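Local coordinates for ribosomal protein uL16 3-hydroxylase (Escherichia coli, PDB 4CCL), which hydroxylates an arginine of ribosomal protein uL16 at C3, as a growth-regulating oxygenase that uses iron(II) and 2-oxoglutarate, at residues 27-39 / 86-100. Residues are numbered along the deposited sequence; the frame is centred on the assembly and turned at random.
Sequences GFNNFIDPISPDE and VNHWHEPTAALMRPF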
# COMPACT_ATOMS: atom_id res chain seq x y z
N GLY B 27 -19.54 34.16 -19.66
CA GLY B 27 -20.05 32.95 -19.04
C GLY B 27 -21.00 33.36 -17.93
O GLY B 27 -22.07 32.76 -17.76
N PHE B 28 -20.62 34.39 -17.20
CA PHE B 28 -21.51 35.05 -16.26
C PHE B 28 -21.81 36.46 -16.76
O PHE B 28 -20.89 37.22 -17.07
CB PHE B 28 -20.88 35.12 -14.87
CG PHE B 28 -20.68 33.78 -14.23
CD1 PHE B 28 -21.75 33.08 -13.71
CD2 PHE B 28 -19.41 33.23 -14.14
CE1 PHE B 28 -21.57 31.85 -13.12
CE2 PHE B 28 -19.22 32.00 -13.55
CZ PHE B 28 -20.30 31.30 -13.04
N ASN B 29 -23.09 36.79 -16.86
CA ASN B 29 -23.52 38.13 -17.23
C ASN B 29 -23.56 39.04 -16.01
O ASN B 29 -24.03 38.63 -14.95
CB ASN B 29 -24.90 38.10 -17.89
CG ASN B 29 -24.92 37.30 -19.17
OD1 ASN B 29 -23.90 37.17 -19.85
ND2 ASN B 29 -26.09 36.77 -19.52
N ASN B 30 -23.09 40.27 -16.19
CA ASN B 30 -22.97 41.24 -15.10
C ASN B 30 -22.35 40.60 -13.87
O ASN B 30 -22.99 40.50 -12.82
CB ASN B 30 -24.35 41.81 -14.75
CG ASN B 30 -25.06 42.38 -15.96
OD1 ASN B 30 -26.12 41.89 -16.36
ND2 ASN B 30 -24.48 43.42 -16.56
N PHE B 31 -21.10 40.18 -14.01
CA PHE B 31 -20.47 39.38 -12.97
C PHE B 31 -20.10 40.23 -11.76
O PHE B 31 -19.37 41.21 -11.87
CB PHE B 31 -19.23 38.66 -13.52
CG PHE B 31 -18.52 37.82 -12.50
CD1 PHE B 31 -19.04 36.59 -12.11
CD2 PHE B 31 -17.33 38.25 -11.94
CE1 PHE B 31 -18.38 35.82 -11.17
CE2 PHE B 31 -16.67 37.48 -11.00
CZ PHE B 31 -17.20 36.26 -10.62
N ILE B 32 -20.63 39.83 -10.61
CA ILE B 32 -20.35 40.50 -9.35
C ILE B 32 -19.50 39.58 -8.50
O ILE B 32 -19.92 38.48 -8.14
CB ILE B 32 -21.64 40.84 -8.60
CG1 ILE B 32 -22.58 41.64 -9.51
CG2 ILE B 32 -21.31 41.61 -7.33
CD1 ILE B 32 -24.04 41.39 -9.23
N ASP B 33 -18.28 40.02 -8.20
CA ASP B 33 -17.33 39.22 -7.45
C ASP B 33 -17.86 38.85 -6.07
O ASP B 33 -18.38 39.70 -5.36
CB ASP B 33 -15.99 39.94 -7.34
CG ASP B 33 -15.34 40.17 -8.69
OD1 ASP B 33 -16.02 40.68 -9.61
OD2 ASP B 33 -14.15 39.82 -8.84
N PRO B 34 -17.72 37.57 -5.70
CA PRO B 34 -18.22 37.08 -4.41
C PRO B 34 -17.40 37.65 -3.25
O PRO B 34 -17.92 37.80 -2.15
CB PRO B 34 -18.01 35.57 -4.51
CG PRO B 34 -16.90 35.40 -5.49
CD PRO B 34 -17.06 36.51 -6.48
N ILE B 35 -16.15 37.99 -3.52
CA ILE B 35 -15.24 38.44 -2.48
C ILE B 35 -14.39 39.61 -2.99
O ILE B 35 -14.32 39.84 -4.20
CB ILE B 35 -14.37 37.27 -1.97
CG1 ILE B 35 -13.81 37.55 -0.57
CG2 ILE B 35 -13.27 36.94 -2.97
CD1 ILE B 35 -12.86 36.48 -0.07
N SER B 36 -13.76 40.34 -2.08
CA SER B 36 -12.95 41.50 -2.43
C SER B 36 -11.49 41.22 -2.09
O SER B 36 -11.21 40.36 -1.26
CB SER B 36 -13.44 42.74 -1.67
OG SER B 36 -12.78 42.87 -0.42
N PRO B 37 -10.55 41.91 -2.77
CA PRO B 37 -9.12 41.70 -2.52
C PRO B 37 -8.74 41.85 -1.05
O PRO B 37 -7.83 41.16 -0.57
CB PRO B 37 -8.47 42.81 -3.35
CG PRO B 37 -9.43 43.06 -4.46
CD PRO B 37 -10.79 42.88 -3.85
N ASP B 38 -9.43 42.75 -0.36
CA ASP B 38 -9.21 42.96 1.07
C ASP B 38 -9.63 41.74 1.88
O ASP B 38 -8.85 41.22 2.69
CB ASP B 38 -9.98 44.20 1.55
CG ASP B 38 -9.27 45.49 1.19
OD1 ASP B 38 -8.03 45.47 1.06
OD2 ASP B 38 -9.96 46.52 1.05
N GLU B 39 -10.86 41.29 1.67
CA GLU B 39 -11.39 40.11 2.35
C GLU B 39 -10.50 38.91 2.08
O GLU B 39 -10.30 38.05 2.95
CB GLU B 39 -12.82 39.80 1.90
CG GLU B 39 -13.80 40.95 2.01
CD GLU B 39 -15.13 40.64 1.34
OE1 GLU B 39 -15.76 39.62 1.71
OE2 GLU B 39 -15.54 41.39 0.43
N VAL B 86 -11.15 28.66 -1.16
CA VAL B 86 -11.85 29.77 -0.53
C VAL B 86 -13.29 29.38 -0.19
O VAL B 86 -13.86 29.87 0.80
CB VAL B 86 -11.83 31.02 -1.43
CG1 VAL B 86 -12.66 32.15 -0.83
CG2 VAL B 86 -10.41 31.49 -1.66
N ASN B 87 -13.86 28.48 -0.98
CA ASN B 87 -15.23 28.03 -0.77
C ASN B 87 -15.44 27.37 0.60
O ASN B 87 -16.58 27.18 1.04
CB ASN B 87 -15.67 27.08 -1.89
CG ASN B 87 -14.70 25.94 -2.11
OD1 ASN B 87 -13.51 26.16 -2.30
ND2 ASN B 87 -15.21 24.72 -2.07
N HIS B 88 -14.34 27.03 1.26
CA HIS B 88 -14.40 26.51 2.62
C HIS B 88 -14.71 27.63 3.61
O HIS B 88 -15.57 27.49 4.48
CB HIS B 88 -13.09 25.81 3.00
CG HIS B 88 -12.82 24.56 2.22
ND1 HIS B 88 -11.86 23.64 2.59
CD2 HIS B 88 -13.39 24.07 1.09
CE1 HIS B 88 -11.85 22.65 1.72
NE2 HIS B 88 -12.77 22.88 0.80
N TRP B 89 -13.98 28.75 3.49
CA TRP B 89 -14.07 29.83 4.47
C TRP B 89 -15.02 30.98 4.11
O TRP B 89 -15.23 31.89 4.91
CB TRP B 89 -12.67 30.37 4.74
CG TRP B 89 -11.62 29.31 4.62
CD1 TRP B 89 -10.90 28.98 3.50
CD2 TRP B 89 -11.19 28.42 5.64
NE1 TRP B 89 -10.04 27.95 3.77
CE2 TRP B 89 -10.20 27.58 5.10
CE3 TRP B 89 -11.53 28.24 6.99
CZ2 TRP B 89 -9.55 26.59 5.82
CZ3 TRP B 89 -10.90 27.25 7.72
CH2 TRP B 89 -9.92 26.44 7.14
N HIS B 90 -15.58 30.95 2.90
CA HIS B 90 -16.45 32.02 2.42
C HIS B 90 -17.68 31.45 1.70
O HIS B 90 -17.54 30.75 0.70
CB HIS B 90 -15.66 32.94 1.47
CG HIS B 90 -16.19 34.34 1.39
ND1 HIS B 90 -16.78 34.86 0.26
CD2 HIS B 90 -16.18 35.35 2.30
CE1 HIS B 90 -17.13 36.11 0.48
NE2 HIS B 90 -16.78 36.43 1.71
N GLU B 91 -18.87 31.75 2.21
CA GLU B 91 -20.11 31.26 1.60
C GLU B 91 -20.42 31.86 0.21
O GLU B 91 -20.75 31.11 -0.73
CB GLU B 91 -21.33 31.42 2.54
CG GLU B 91 -21.40 30.45 3.71
CD GLU B 91 -22.73 30.53 4.44
OE1 GLU B 91 -23.76 30.79 3.77
OE2 GLU B 91 -22.76 30.34 5.67
N PRO B 92 -20.33 33.20 0.07
CA PRO B 92 -20.58 33.78 -1.25
C PRO B 92 -19.68 33.20 -2.34
O PRO B 92 -20.11 33.06 -3.48
CB PRO B 92 -20.27 35.27 -1.04
CG PRO B 92 -20.58 35.50 0.39
CD PRO B 92 -20.15 34.24 1.10
N THR B 93 -18.45 32.87 -1.98
CA THR B 93 -17.53 32.23 -2.91
C THR B 93 -18.01 30.81 -3.20
O THR B 93 -17.96 30.36 -4.35
CB THR B 93 -16.08 32.21 -2.37
OG1 THR B 93 -15.59 33.55 -2.27
CG2 THR B 93 -15.18 31.43 -3.31
N ALA B 94 -18.49 30.13 -2.17
CA ALA B 94 -19.03 28.78 -2.33
C ALA B 94 -20.16 28.76 -3.34
O ALA B 94 -20.33 27.78 -4.07
CB ALA B 94 -19.50 28.23 -0.99
N ALA B 95 -20.94 29.85 -3.38
CA ALA B 95 -22.01 29.97 -4.36
C ALA B 95 -21.55 29.81 -5.82
O ALA B 95 -22.31 29.35 -6.67
CB ALA B 95 -22.75 31.28 -4.18
N LEU B 96 -20.30 30.19 -6.11
CA LEU B 96 -19.76 30.09 -7.46
C LEU B 96 -19.67 28.65 -7.98
O LEU B 96 -19.66 28.42 -9.19
CB LEU B 96 -18.37 30.74 -7.54
CG LEU B 96 -18.21 32.06 -8.30
CD1 LEU B 96 -16.75 32.28 -8.68
CD2 LEU B 96 -19.10 32.10 -9.53
N MSE B 97 -19.61 27.70 -7.06
CA MSE B 97 -19.43 26.29 -7.40
C MSE B 97 -20.71 25.67 -7.98
O MSE B 97 -20.65 24.85 -8.89
CB MSE B 97 -18.98 25.50 -6.17
CG MSE B 97 -17.71 26.04 -5.53
SE MSE B 97 -16.13 24.99 -5.99
CE MSE B 97 -16.54 23.36 -5.01
N ARG B 98 -21.85 26.09 -7.44
CA ARG B 98 -23.16 25.54 -7.82
C ARG B 98 -23.48 25.38 -9.32
O ARG B 98 -24.02 24.35 -9.73
CB ARG B 98 -24.30 26.29 -7.11
CG ARG B 98 -24.52 25.85 -5.67
CD ARG B 98 -25.77 26.49 -5.06
NE ARG B 98 -25.53 27.86 -4.60
CZ ARG B 98 -26.27 28.91 -4.93
NH1 ARG B 98 -27.31 28.76 -5.74
NH2 ARG B 98 -25.98 30.11 -4.45
N PRO B 99 -23.16 26.39 -10.16
CA PRO B 99 -23.45 26.24 -11.59
C PRO B 99 -22.72 25.07 -12.27
O PRO B 99 -23.13 24.65 -13.35
CB PRO B 99 -22.96 27.57 -12.18
CG PRO B 99 -23.07 28.54 -11.07
CD PRO B 99 -22.73 27.77 -9.83
N PHE B 100 -21.67 24.56 -11.64
CA PHE B 100 -20.84 23.53 -12.26
C PHE B 100 -21.28 22.10 -11.94
O PHE B 100 -20.60 21.14 -12.28
CB PHE B 100 -19.36 23.76 -11.93
CG PHE B 100 -18.81 25.02 -12.53
CD1 PHE B 100 -18.34 25.04 -13.84
CD2 PHE B 100 -18.78 26.19 -11.80
CE1 PHE B 100 -17.84 26.20 -14.39
CE2 PHE B 100 -18.28 27.36 -12.35
CZ PHE B 100 -17.81 27.36 -13.65
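One methyl of Leu96, CD2, touches two phenylalanine rings: it lies 3.8 Å from CZ of Phe28 and also meets the edge of the Phe31 ring, near that ring's plane, at CE1. Phe31 holds its CG anti to the backbone N (chi1 180°), which carries the ring to Leu96 although its CB does not point there. Beyond Leu96, the Phe28 ring offers its edge to CG of Pro99. Ile134 of strand 131-135 touches Phe28, Phe31 and Leu96 alike, so the cluster is packed against the antiparallel sheet of the JmjC domain, a cupin-type fold. The pairing illustrates how a loop and a run of short helical turns, well separated in sequence, can cover one sheet together; strands 108-116 and 195-202 also contribute, through Ile113 and Met196, which both touch Ile35. CB of Pro34 lies 3.4 Å from the backbone O of Pro92, while Thr93 passes beside the same proline. His90 then begins the polar edge. Its imidazole is sandwiched, with CD of Pro92 over one face and CG1 of Ile35 over the other, the latter a CH-pi contact 4.0 Å from the ring centroid. In the ring plane CE1 of His90 faces O of Pro34 at 3.2 Å. His90 is the N-cap residue of helix 91-94, its ND1 accepting a weak bond from Thr93 N; ND1 and Thr93 OG1 are also hydrogen-bonded, 3.1 Å apart. NE2 of His90 gives a weak, bent hydrogen bond (3.3 Å, 130°) to OE1 of Glu39, whose carboxylate plane is turned 61° from the ring. A leucine in place of His90 would probably leave Thr93 N without its cap and Glu39 OE1 without this donor. Ser36 OG caps helix 37-45, accepting from Glu39 N in a nearly straight bond.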